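Local coordinates for protein plantacyanin (Spinacia oleracea, PDB 1F56) that binds a single copper ion in a cupredoxin beta barrel and probably serves as a small blue electron-transfer protein, at residues Trp7-Asn12 with Gly32-Val37; Arg42-Cys47 with Tyr71-Phe76; Tyr3-Ser8 with Leu25-Ile30. All coordinates share one frame; numbering follows the deposited sequence.

Contact 1. Residues Trp7-Asn12 with Gly32-Val37. With CU1 (copper (I) ion), chain F.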
loop_
_atom_site.group_PDB
_atom_site.type_symbol
_atom_site.label_atom_id
_atom_site.label_comp_id
_atom_site.label_asym_id
_atom_site.label_seq_id
_atom_site.Cartn_x
_atom_site.Cartn_y
_atom_site.Cartn_z
ATOM N N TRP A 7 -4.128 -7.425 1.766
ATOM C CA TRP A 7 -4.169 -6.191 2.552
ATOM C C TRP A 7 -4.896 -6.372 3.875
ATOM O O TRP A 7 -6.119 -6.318 3.940
ATOM C CB TRP A 7 -4.840 -5.096 1.715
ATOM C CG TRP A 7 -4.601 -3.697 2.190
ATOM C CD1 TRP A 7 -5.557 -2.736 2.404
ATOM C CD2 TRP A 7 -3.335 -3.073 2.450
ATOM N NE1 TRP A 7 -4.965 -1.556 2.770
ATOM C CE2 TRP A 7 -3.603 -1.727 2.813
ATOM C CE3 TRP A 7 -1.997 -3.513 2.407
ATOM C CZ2 TRP A 7 -2.586 -0.815 3.132
ATOM C CZ3 TRP A 7 -0.976 -2.601 2.722
ATOM C CH2 TRP A 7 -1.283 -1.262 3.080
ATOM N N SER A 8 -4.129 -6.602 4.931
ATOM C CA SER A 8 -4.693 -6.796 6.258
ATOM C C SER A 8 -3.686 -6.316 7.297
ATOM O O SER A 8 -2.584 -5.898 6.943
ATOM C CB SER A 8 -4.999 -8.271 6.489
ATOM O OG SER A 8 -5.710 -8.435 7.705
ATOM N N PHE A 9 -4.051 -6.378 8.573
ATOM C CA PHE A 9 -3.130 -5.939 9.625
ATOM C C PHE A 9 -1.805 -6.669 9.447
ATOM O O PHE A 9 -0.736 -6.121 9.692
ATOM C CB PHE A 9 -3.755 -6.203 10.999
ATOM C CG PHE A 9 -4.945 -5.319 11.288
ATOM C CD1 PHE A 9 -4.765 -4.035 11.790
ATOM C CD2 PHE A 9 -6.237 -5.748 10.996
ATOM C CE1 PHE A 9 -5.852 -3.191 11.993
ATOM C CE2 PHE A 9 -7.334 -4.914 11.194
ATOM C CZ PHE A 9 -7.141 -3.635 11.692
ATOM N N ASN A 10 -1.877 -7.913 9.003
ATOM C CA ASN A 10 -0.666 -8.666 8.742
ATOM C C ASN A 10 -0.606 -8.753 7.215
ATOM O O ASN A 10 -1.169 -9.667 6.608
ATOM C CB ASN A 10 -0.745 -10.061 9.372
ATOM C CG ASN A 10 0.511 -10.882 9.123
ATOM O OD1 ASN A 10 0.671 -11.497 8.065
ATOM N ND2 ASN A 10 1.420 -10.880 10.093
ATOM N N VAL A 11 0.056 -7.779 6.599
ATOM C CA VAL A 11 0.159 -7.728 5.142
ATOM C C VAL A 11 0.939 -8.901 4.558
ATOM O O VAL A 11 2.004 -9.247 5.063
ATOM C CB VAL A 11 0.859 -6.446 4.677
ATOM C CG1 VAL A 11 0.864 -6.400 3.160
ATOM C CG2 VAL A 11 0.157 -5.224 5.251
ATOM N N ASN A 12 0.420 -9.511 3.493
ATOM C CA ASN A 12 1.141 -10.615 2.880
ATOM C C ASN A 12 1.333 -10.415 1.375
ATOM O O ASN A 12 0.546 -9.715 0.723
ATOM C CB ASN A 12 0.430 -11.948 3.137
ATOM C CG ASN A 12 -0.916 -12.027 2.462
ATOM O OD1 ASN A 12 -1.945 -11.721 3.063
ATOM N ND2 ASN A 12 -0.917 -12.425 1.199
ATOM N N GLY A 32 -14.670 -1.439 2.532
ATOM C CA GLY A 32 -15.240 -0.815 3.708
ATOM C C GLY A 32 -14.472 -1.057 4.986
ATOM O O GLY A 32 -14.570 -0.273 5.929
ATOM N N GLN A 33 -13.694 -2.129 5.026
ATOM C CA GLN A 33 -12.932 -2.466 6.226
ATOM C C GLN A 33 -11.543 -1.860 6.281
ATOM O O GLN A 33 -10.930 -1.790 7.357
ATOM C CB GLN A 33 -12.833 -3.986 6.369
ATOM C CG GLN A 33 -14.183 -4.644 6.640
ATOM C CD GLN A 33 -14.056 -6.074 7.138
ATOM O OE1 GLN A 33 -15.042 -6.683 7.555
ATOM N NE2 GLN A 33 -12.838 -6.616 7.093
ATOM N N HIS A 34 -11.049 -1.436 5.120
ATOM C CA HIS A 34 -9.726 -0.817 5.003
ATOM C C HIS A 34 -9.725 0.100 3.779
ATOM O O HIS A 34 -10.706 0.186 3.035
ATOM C CB HIS A 34 -8.627 -1.881 4.753
ATOM C CG HIS A 34 -8.525 -2.931 5.812
ATOM N ND1 HIS A 34 -7.928 -2.706 7.031
ATOM C CD2 HIS A 34 -8.966 -4.212 5.840
ATOM C CE1 HIS A 34 -8.012 -3.797 7.772
ATOM N NE2 HIS A 34 -8.640 -4.725 7.074
ATOM N N ASN A 35 -8.603 0.775 3.585
ATOM C CA ASN A 35 -8.390 1.598 2.411
ATOM C C ASN A 35 -6.894 1.528 2.116
ATOM O O ASN A 35 -6.114 0.981 2.922
ATOM C CB ASN A 35 -8.873 3.041 2.633
ATOM C CG ASN A 35 -8.032 3.810 3.616
ATOM O OD1 ASN A 35 -7.059 3.303 4.168
ATOM N ND2 ASN A 35 -8.407 5.063 3.839
ATOM N N VAL A 36 -6.500 2.016 0.940
ATOM C CA VAL A 36 -5.103 2.041 0.540
ATOM C C VAL A 36 -4.779 3.482 0.151
ATOM O O VAL A 36 -5.370 4.025 -0.767
ATOM C CB VAL A 36 -4.835 1.145 -0.676
ATOM C CG1 VAL A 36 -3.339 1.153 -0.994
ATOM C CG2 VAL A 36 -5.348 -0.272 -0.402
ATOM N N VAL A 37 -3.851 4.097 0.869
ATOM C CA VAL A 37 -3.471 5.469 0.582
ATOM C C VAL A 37 -2.004 5.464 0.145
ATOM O O VAL A 37 -1.161 4.914 0.858
ATOM C CB VAL A 37 -3.634 6.362 1.843
ATOM C CG1 VAL A 37 -3.400 7.835 1.479
ATOM C CG2 VAL A 37 -5.042 6.175 2.441
HETATM CU CU CU1 F . -7.031 -0.939 7.499
#
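Trp-7 and Phe-9 pack against His-34 at the copper end of the cupredoxin barrel, where the loop after strand 2-6 meets the chain leading into strand 36-39. The polar link is one hydrogen bond: the indole NE1 of Trp-7 donates to the backbone O of Asn-35 at 2.8 Å, with an N-H...O angle of 164°. The oxygen lies near the indole plane, but the donor sits well above the carbonyl plane, so no lone pair is met head-on. This bond satisfies the buried indole N-H and ties the ring to the residue next to a copper ligand. The side-chain ND2 of Asn-35 is hydrogen-bonded to Ser-75 OG.

Aliphatic packing comes from Val-36, whose CG2 methyl stands over one face of the five-membered ring of Trp-7, 3.8 Å from its centroid, in a CH-pi contact. The CG2 branch is placed beside the backbone N because CG1 takes the position anti to it (chi1 -177°). Met-84, another copper-site residue, also touches the indole.

The aromatic contacts converge on His-34. Its imidazole directs an edge at the face of Phe-9 in an offset edge-to-face pair, planes 72° apart, and CE1 comes 3.7 Å from Phe-9 CE2. The indole of Trp-7 meets the same histidine obliquely, CD1 lying 4.0 Å from His-34 CB. Phe-9 also meets the ring of His-79, a second ligand, so this exposed phenylalanine borders two of the copper histidines. With the copper bond, these contacts probably limit rotation of the imidazole; Cys-74, His-79 and Met-84 complete the copper site. His-34 grips copper through ND1 at 2.0 Å.

Contact 2. Residues Arg42-Cys47 with Tyr71-Phe76; sequences RGYASC and YFICSF. With CU1 (copper (I) ion), chain F.
Tyr-44 of helix 41-45 lies across Tyr-71 of strand 68-73, the two side chains crossing at about a right angle. Contact starts at Tyr-44 CB, 3.7 Å from Tyr-71 CD1 and 3.9 Å from Tyr-71 CB. At the ring root, CG approaches the same CD1 to 3.5 Å; that carbon sits over one face of the Tyr-44 ring, offset toward its rim, while the planes meet obliquely at 39°. With CG anti to the backbone N (chi1 171°), the ring leaves the helix toward the strand. Of its two flanks, CD1 turns to the Phe-72 carbonyl O and, at a loose 4.4 Å, to the CG2 methyl of Ile-73, whereas CD2 comes within 4.0 Å of Tyr-71 CD1. The ring as a whole also makes a cation-pi contact with Lys-85, whose NZ bonds to the Tyr-44 carbonyl.

Past the helix, Ile-73 CD1 packs against Cys-47 C at 4.0 Å, near the Cys-47 to Cys-80 disulfide. Next along the strand's exit, Cys-74 binds copper through SG at 2.2 Å. A short helix on the strand that delivers the cysteine ligand is consistent with the phytocyanin branch of the cupredoxins, in which a disulfide lies near the copper site.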
loop_
_atom_site.group_PDB
_atom_site.type_symbol
_atom_site.label_atom_id
_atom_site.label_comp_id
_atom_site.label_asym_id
_atom_site.label_seq_id
_atom_site.Cartn_x
_atom_site.Cartn_y
_atom_site.Cartn_z
ATOM N N ARG A 42 7.927 10.557 4.351
ATOM C CA ARG A 42 7.647 11.116 5.680
ATOM C C ARG A 42 6.255 10.698 6.156
ATOM O O ARG A 42 6.055 10.416 7.341
ATOM C CB ARG A 42 7.765 12.640 5.661
ATOM C CG ARG A 42 9.182 13.128 5.357
ATOM C CD ARG A 42 9.278 14.648 5.359
ATOM N NE ARG A 42 8.522 15.238 4.258
ATOM C CZ ARG A 42 8.862 15.142 2.975
ATOM N NH1 ARG A 42 9.954 14.481 2.620
ATOM N NH2 ARG A 42 8.101 15.699 2.042
ATOM N N GLY A 43 5.298 10.640 5.233
ATOM C CA GLY A 43 3.954 10.231 5.603
ATOM C C GLY A 43 3.969 8.779 6.058
ATOM O O GLY A 43 3.254 8.394 6.979
ATOM N N TYR A 44 4.791 7.969 5.400
ATOM C CA TYR A 44 4.931 6.558 5.746
ATOM C C TYR A 44 5.546 6.411 7.142
ATOM O O TYR A 44 5.100 5.599 7.946
ATOM C CB TYR A 44 5.835 5.868 4.719
ATOM C CG TYR A 44 6.230 4.452 5.079
ATOM C CD1 TYR A 44 5.423 3.373 4.737
ATOM C CD2 TYR A 44 7.434 4.194 5.743
ATOM C CE1 TYR A 44 5.806 2.061 5.039
ATOM C CE2 TYR A 44 7.826 2.895 6.050
ATOM C CZ TYR A 44 7.010 1.833 5.689
ATOM O OH TYR A 44 7.427 0.541 5.932
ATOM N N ALA A 45 6.573 7.201 7.429
ATOM C CA ALA A 45 7.259 7.127 8.717
ATOM C C ALA A 45 6.402 7.529 9.912
ATOM O O ALA A 45 6.618 7.037 11.019
ATOM C CB ALA A 45 8.514 7.992 8.684
ATOM N N SER A 46 5.435 8.412 9.695
ATOM C CA SER A 46 4.598 8.883 10.788
ATOM C C SER A 46 3.155 8.435 10.664
ATOM O O SER A 46 2.283 8.982 11.333
ATOM C CB SER A 46 4.655 10.408 10.856
ATOM O OG SER A 46 4.116 10.974 9.669
ATOM N N CYS A 47 2.901 7.447 9.811
ATOM C CA CYS A 47 1.542 6.937 9.618
ATOM C C CYS A 47 0.515 8.030 9.366
ATOM O O CYS A 47 -0.574 8.001 9.931
ATOM C CB CYS A 47 1.124 6.137 10.846
ATOM S SG CYS A 47 1.665 4.403 10.768
ATOM N N TYR A 71 5.209 3.907 -1.282
ATOM C CA TYR A 71 4.722 3.717 0.085
ATOM C C TYR A 71 3.207 3.670 0.144
ATOM O O TYR A 71 2.532 4.453 -0.525
ATOM C CB TYR A 71 5.193 4.880 0.975
ATOM C CG TYR A 71 6.689 5.082 1.025
ATOM C CD1 TYR A 71 7.501 4.241 1.789
ATOM C CD2 TYR A 71 7.301 6.114 0.299
ATOM C CE1 TYR A 71 8.890 4.415 1.830
ATOM C CE2 TYR A 71 8.697 6.296 0.338
ATOM C CZ TYR A 71 9.477 5.445 1.100
ATOM O OH TYR A 71 10.845 5.606 1.119
ATOM N N PHE A 72 2.667 2.764 0.956
ATOM C CA PHE A 72 1.216 2.657 1.094
ATOM C C PHE A 72 0.858 2.411 2.553
ATOM O O PHE A 72 1.598 1.722 3.240
ATOM C CB PHE A 72 0.666 1.486 0.265
ATOM C CG PHE A 72 1.000 1.555 -1.190
ATOM C CD1 PHE A 72 2.186 1.001 -1.670
ATOM C CD2 PHE A 72 0.125 2.159 -2.093
ATOM C CE1 PHE A 72 2.494 1.042 -3.034
ATOM C CE2 PHE A 72 0.432 2.201 -3.455
ATOM C CZ PHE A 72 1.617 1.640 -3.921
ATOM N N ILE A 73 -0.258 2.980 3.023
ATOM C CA ILE A 73 -0.720 2.749 4.400
ATOM C C ILE A 73 -2.243 2.667 4.370
ATOM O O ILE A 73 -2.878 3.039 3.373
ATOM C CB ILE A 73 -0.341 3.926 5.388
ATOM C CG1 ILE A 73 -1.069 5.222 4.992
ATOM C CG2 ILE A 73 1.171 4.166 5.395
ATOM C CD1 ILE A 73 -0.829 6.392 5.956
ATOM N N CYS A 74 -2.828 2.137 5.438
ATOM C CA CYS A 74 -4.283 2.118 5.567
ATOM C C CYS A 74 -4.408 3.279 6.525
ATOM O O CYS A 74 -3.655 3.349 7.492
ATOM C CB CYS A 74 -4.802 0.866 6.269
ATOM S SG CYS A 74 -6.588 0.981 6.582
ATOM N N SER A 75 -5.336 4.185 6.287
ATOM C CA SER A 75 -5.433 5.345 7.176
ATOM C C SER A 75 -6.487 5.272 8.298
ATOM O O SER A 75 -6.582 6.185 9.118
ATOM C CB SER A 75 -5.687 6.593 6.337
ATOM O OG SER A 75 -6.950 6.469 5.717
ATOM N N PHE A 76 -7.281 4.214 8.344
ATOM C CA PHE A 76 -8.288 4.125 9.400
ATOM C C PHE A 76 -7.578 4.095 10.759
ATOM O O PHE A 76 -6.467 3.584 10.874
ATOM C CB PHE A 76 -9.162 2.879 9.213
ATOM C CG PHE A 76 -9.959 2.865 7.922
ATOM C CD1 PHE A 76 -10.043 3.995 7.113
ATOM C CD2 PHE A 76 -10.688 1.734 7.560
ATOM C CE1 PHE A 76 -10.858 4.000 5.955
ATOM C CE2 PHE A 76 -11.499 1.723 6.415
ATOM C CZ PHE A 76 -11.582 2.867 5.612
HETATM CU CU CU1 F . -7.031 -0.939 7.499
HETATM O O HOH W 1 -3.500 6.970 10.567
#

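Contact 3. Residues Tyr3-Ser8 with Leu25-Ile30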
loop_
_atom_site.group_PDB
_atom_site.type_symbol
_atom_site.label_atom_id
_atom_site.label_comp_id
_atom_site.label_asym_id
_atom_site.label_seq_id
_atom_site.Cartn_x
_atom_site.Cartn_y
_atom_site.Cartn_z
ATOM N N TYR A 3 0.745 -8.643 -9.327
ATOM C CA TYR A 3 0.833 -9.355 -8.048
ATOM C C TYR A 3 -0.328 -9.008 -7.092
ATOM O O TYR A 3 -0.665 -7.833 -6.918
ATOM C CB TYR A 3 2.167 -9.016 -7.358
ATOM C CG TYR A 3 3.409 -9.375 -8.164
ATOM C CD1 TYR A 3 4.311 -8.396 -8.580
ATOM C CD2 TYR A 3 3.668 -10.693 -8.528
ATOM C CE1 TYR A 3 5.434 -8.725 -9.338
ATOM C CE2 TYR A 3 4.786 -11.028 -9.285
ATOM C CZ TYR A 3 5.661 -10.050 -9.684
ATOM O OH TYR A 3 6.768 -10.414 -10.416
ATOM N N ASN A 4 -0.938 -10.018 -6.475
ATOM C CA ASN A 4 -2.023 -9.778 -5.516
ATOM C C ASN A 4 -1.396 -9.518 -4.141
ATOM O O ASN A 4 -0.457 -10.213 -3.756
ATOM C CB ASN A 4 -2.941 -11.001 -5.369
ATOM C CG ASN A 4 -3.727 -11.323 -6.625
ATOM O OD1 ASN A 4 -4.132 -10.439 -7.368
ATOM N ND2 ASN A 4 -3.969 -12.608 -6.851
ATOM N N ILE A 5 -1.902 -8.527 -3.403
ATOM C CA ILE A 5 -1.387 -8.251 -2.056
ATOM C C ILE A 5 -2.501 -8.542 -1.042
ATOM O O ILE A 5 -3.639 -8.144 -1.249
ATOM C CB ILE A 5 -0.941 -6.768 -1.893
ATOM C CG1 ILE A 5 0.253 -6.477 -2.800
ATOM C CG2 ILE A 5 -0.521 -6.499 -0.445
ATOM C CD1 ILE A 5 1.467 -7.348 -2.492
ATOM N N GLY A 6 -2.190 -9.260 0.034
ATOM C CA GLY A 6 -3.210 -9.543 1.041
ATOM C C GLY A 6 -3.188 -8.340 1.964
ATOM O O GLY A 6 -2.319 -8.224 2.832
ATOM N N TRP A 7 -4.128 -7.425 1.766
ATOM C CA TRP A 7 -4.169 -6.191 2.552
ATOM C C TRP A 7 -4.896 -6.372 3.875
ATOM O O TRP A 7 -6.119 -6.318 3.940
ATOM C CB TRP A 7 -4.840 -5.096 1.715
ATOM C CG TRP A 7 -4.601 -3.697 2.190
ATOM C CD1 TRP A 7 -5.557 -2.736 2.404
ATOM C CD2 TRP A 7 -3.335 -3.073 2.450
ATOM N NE1 TRP A 7 -4.965 -1.556 2.770
ATOM C CE2 TRP A 7 -3.603 -1.727 2.813
ATOM C CE3 TRP A 7 -1.997 -3.513 2.407
ATOM C CZ2 TRP A 7 -2.586 -0.815 3.132
ATOM C CZ3 TRP A 7 -0.976 -2.601 2.722
ATOM C CH2 TRP A 7 -1.283 -1.262 3.080
ATOM N N SER A 8 -4.129 -6.602 4.931
ATOM C CA SER A 8 -4.693 -6.796 6.258
ATOM C C SER A 8 -3.686 -6.316 7.297
ATOM O O SER A 8 -2.584 -5.898 6.943
ATOM C CB SER A 8 -4.999 -8.271 6.489
ATOM O OG SER A 8 -5.710 -8.435 7.705
ATOM N N LEU A 25 0.179 -3.839 -8.555
ATOM C CA LEU A 25 -0.143 -4.503 -7.286
ATOM C C LEU A 25 -1.661 -4.490 -7.162
ATOM O O LEU A 25 -2.308 -3.475 -7.449
ATOM C CB LEU A 25 0.439 -3.752 -6.089
ATOM C CG LEU A 25 1.969 -3.708 -5.952
ATOM C CD1 LEU A 25 2.352 -3.112 -4.598
ATOM C CD2 LEU A 25 2.529 -5.112 -6.096
ATOM N N VAL A 26 -2.242 -5.606 -6.748
ATOM C CA VAL A 26 -3.675 -5.636 -6.574
ATOM C C VAL A 26 -3.948 -5.846 -5.092
ATOM O O VAL A 26 -3.737 -6.942 -4.558
ATOM C CB VAL A 26 -4.347 -6.767 -7.391
ATOM C CG1 VAL A 26 -5.882 -6.648 -7.241
ATOM C CG2 VAL A 26 -3.958 -6.669 -8.891
ATOM N N PHE A 27 -4.394 -4.783 -4.422
ATOM C CA PHE A 27 -4.699 -4.849 -2.999
ATOM C C PHE A 27 -6.082 -5.476 -2.817
ATOM O O PHE A 27 -7.107 -4.935 -3.276
ATOM C CB PHE A 27 -4.655 -3.448 -2.368
ATOM C CG PHE A 27 -3.279 -2.842 -2.340
ATOM C CD1 PHE A 27 -2.743 -2.242 -3.481
ATOM C CD2 PHE A 27 -2.508 -2.894 -1.184
ATOM C CE1 PHE A 27 -1.457 -1.703 -3.471
ATOM C CE2 PHE A 27 -1.213 -2.355 -1.158
ATOM C CZ PHE A 27 -0.690 -1.758 -2.311
ATOM N N LYS A 28 -6.102 -6.620 -2.141
ATOM C CA LYS A 28 -7.338 -7.357 -1.926
ATOM C C LYS A 28 -7.740 -7.379 -0.467
ATOM O O LYS A 28 -6.921 -7.695 0.409
ATOM C CB LYS A 28 -7.194 -8.787 -2.456
ATOM C CG LYS A 28 -6.900 -8.839 -3.950
ATOM C CD LYS A 28 -7.238 -10.188 -4.547
ATOM C CE LYS A 28 -7.329 -10.092 -6.059
ATOM N NZ LYS A 28 -7.728 -11.380 -6.685
ATOM N N TYR A 29 -9.007 -7.024 -0.228
ATOM C CA TYR A 29 -9.578 -6.964 1.113
ATOM C C TYR A 29 -11.083 -6.708 0.984
ATOM O O TYR A 29 -11.600 -6.545 -0.129
ATOM C CB TYR A 29 -8.923 -5.830 1.915
ATOM C CG TYR A 29 -9.033 -4.480 1.230
ATOM C CD1 TYR A 29 -8.124 -4.098 0.243
ATOM C CD2 TYR A 29 -10.076 -3.599 1.540
ATOM C CE1 TYR A 29 -8.251 -2.864 -0.422
ATOM C CE2 TYR A 29 -10.213 -2.365 0.875
ATOM C CZ TYR A 29 -9.299 -2.010 -0.100
ATOM O OH TYR A 29 -9.441 -0.810 -0.762
ATOM N N ILE A 30 -11.792 -6.677 2.109
ATOM C CA ILE A 30 -13.234 -6.456 2.057
ATOM C C ILE A 30 -13.511 -4.960 2.022
ATOM O O ILE A 30 -13.110 -4.207 2.923
ATOM C CB ILE A 30 -13.971 -7.064 3.289
ATOM C CG1 ILE A 30 -13.887 -8.590 3.266
ATOM C CG2 ILE A 30 -15.445 -6.677 3.254
ATOM C CD1 ILE A 30 -14.413 -9.258 4.535
#
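Strands 2-6 and 24-28 run parallel, the axes of segments 3-6 and 25-28 approaching to 4.5 Å and inclined by 31°, and pair at the edge of the three-stranded sheet of this cupredoxin barrel. Four backbone hydrogen bonds join them: Val-26 N to Tyr-3 O, Ile-5 N to Val-26 O, Lys-28 N to Ile-5 O and, past the regular end of strand 2-6, Trp-7 N to Lys-28 O at 3.1 Å. Ile-5, Val-26 and Lys-28 each use both N-H and C=O across the pair, in the alternating pattern of parallel strands.

On the face carrying Ile-5, Leu-25 and Phe-27, the packing is apolar. Leu-25 CD2 touches both Tyr-3 CB, at 4.1 Å, and Ile-5 CG1, and Ile-5 CG2 lies alongside Phe-27 CD2. On the other face Asn-4 lies alongside Val-26, and its OD1 reaches the extended chain of Lys-28 at CE, 3.5 Å away.

Beyond the strands, Trp-7 meets two rings. Phe-27 turns its edge to the face of the indole six-membered ring in a T-shaped pair, planes at 87°. Tyr-29, its ring swung back over its own backbone by a chi1 of 56°, offers a face to Trp-7 CD1, and its hydroxyl bonds to Asp-61. Replacing Trp-7 with an alanine would probably open a gap beside Phe-27 and Tyr-29, leaving the Phe-27 edge without the face it packs on and Asn-35 O without its donor. The backbone of Trp-7 is met too: Tyr-29 CB lies 3.5 Å from Trp-7 O.

In the fold
Contacts 1 and 3 share Trp-7 and lie side by side: its backbone extends the strand pairing of contact 3, while its indole reaches across to 32-37 in contact 1. Contact 1 is largely buried and built from rings, one hydrogen bond and the metal ligand His-34; contact 3 is partly buried, with a regular backbone network, an apolar inner face and a mixed face of Asn-4, Val-26 and Lys-28. Contact 2, also partly buried, lacks direct hydrogen bonds across its segments and packs a helix on the other sheet. Strands 36-39 and 68-73 are neighbours there, so contacts 1 and 2 approach copper together, joined by the backbone bond from Val-37 N to Ile-73 O.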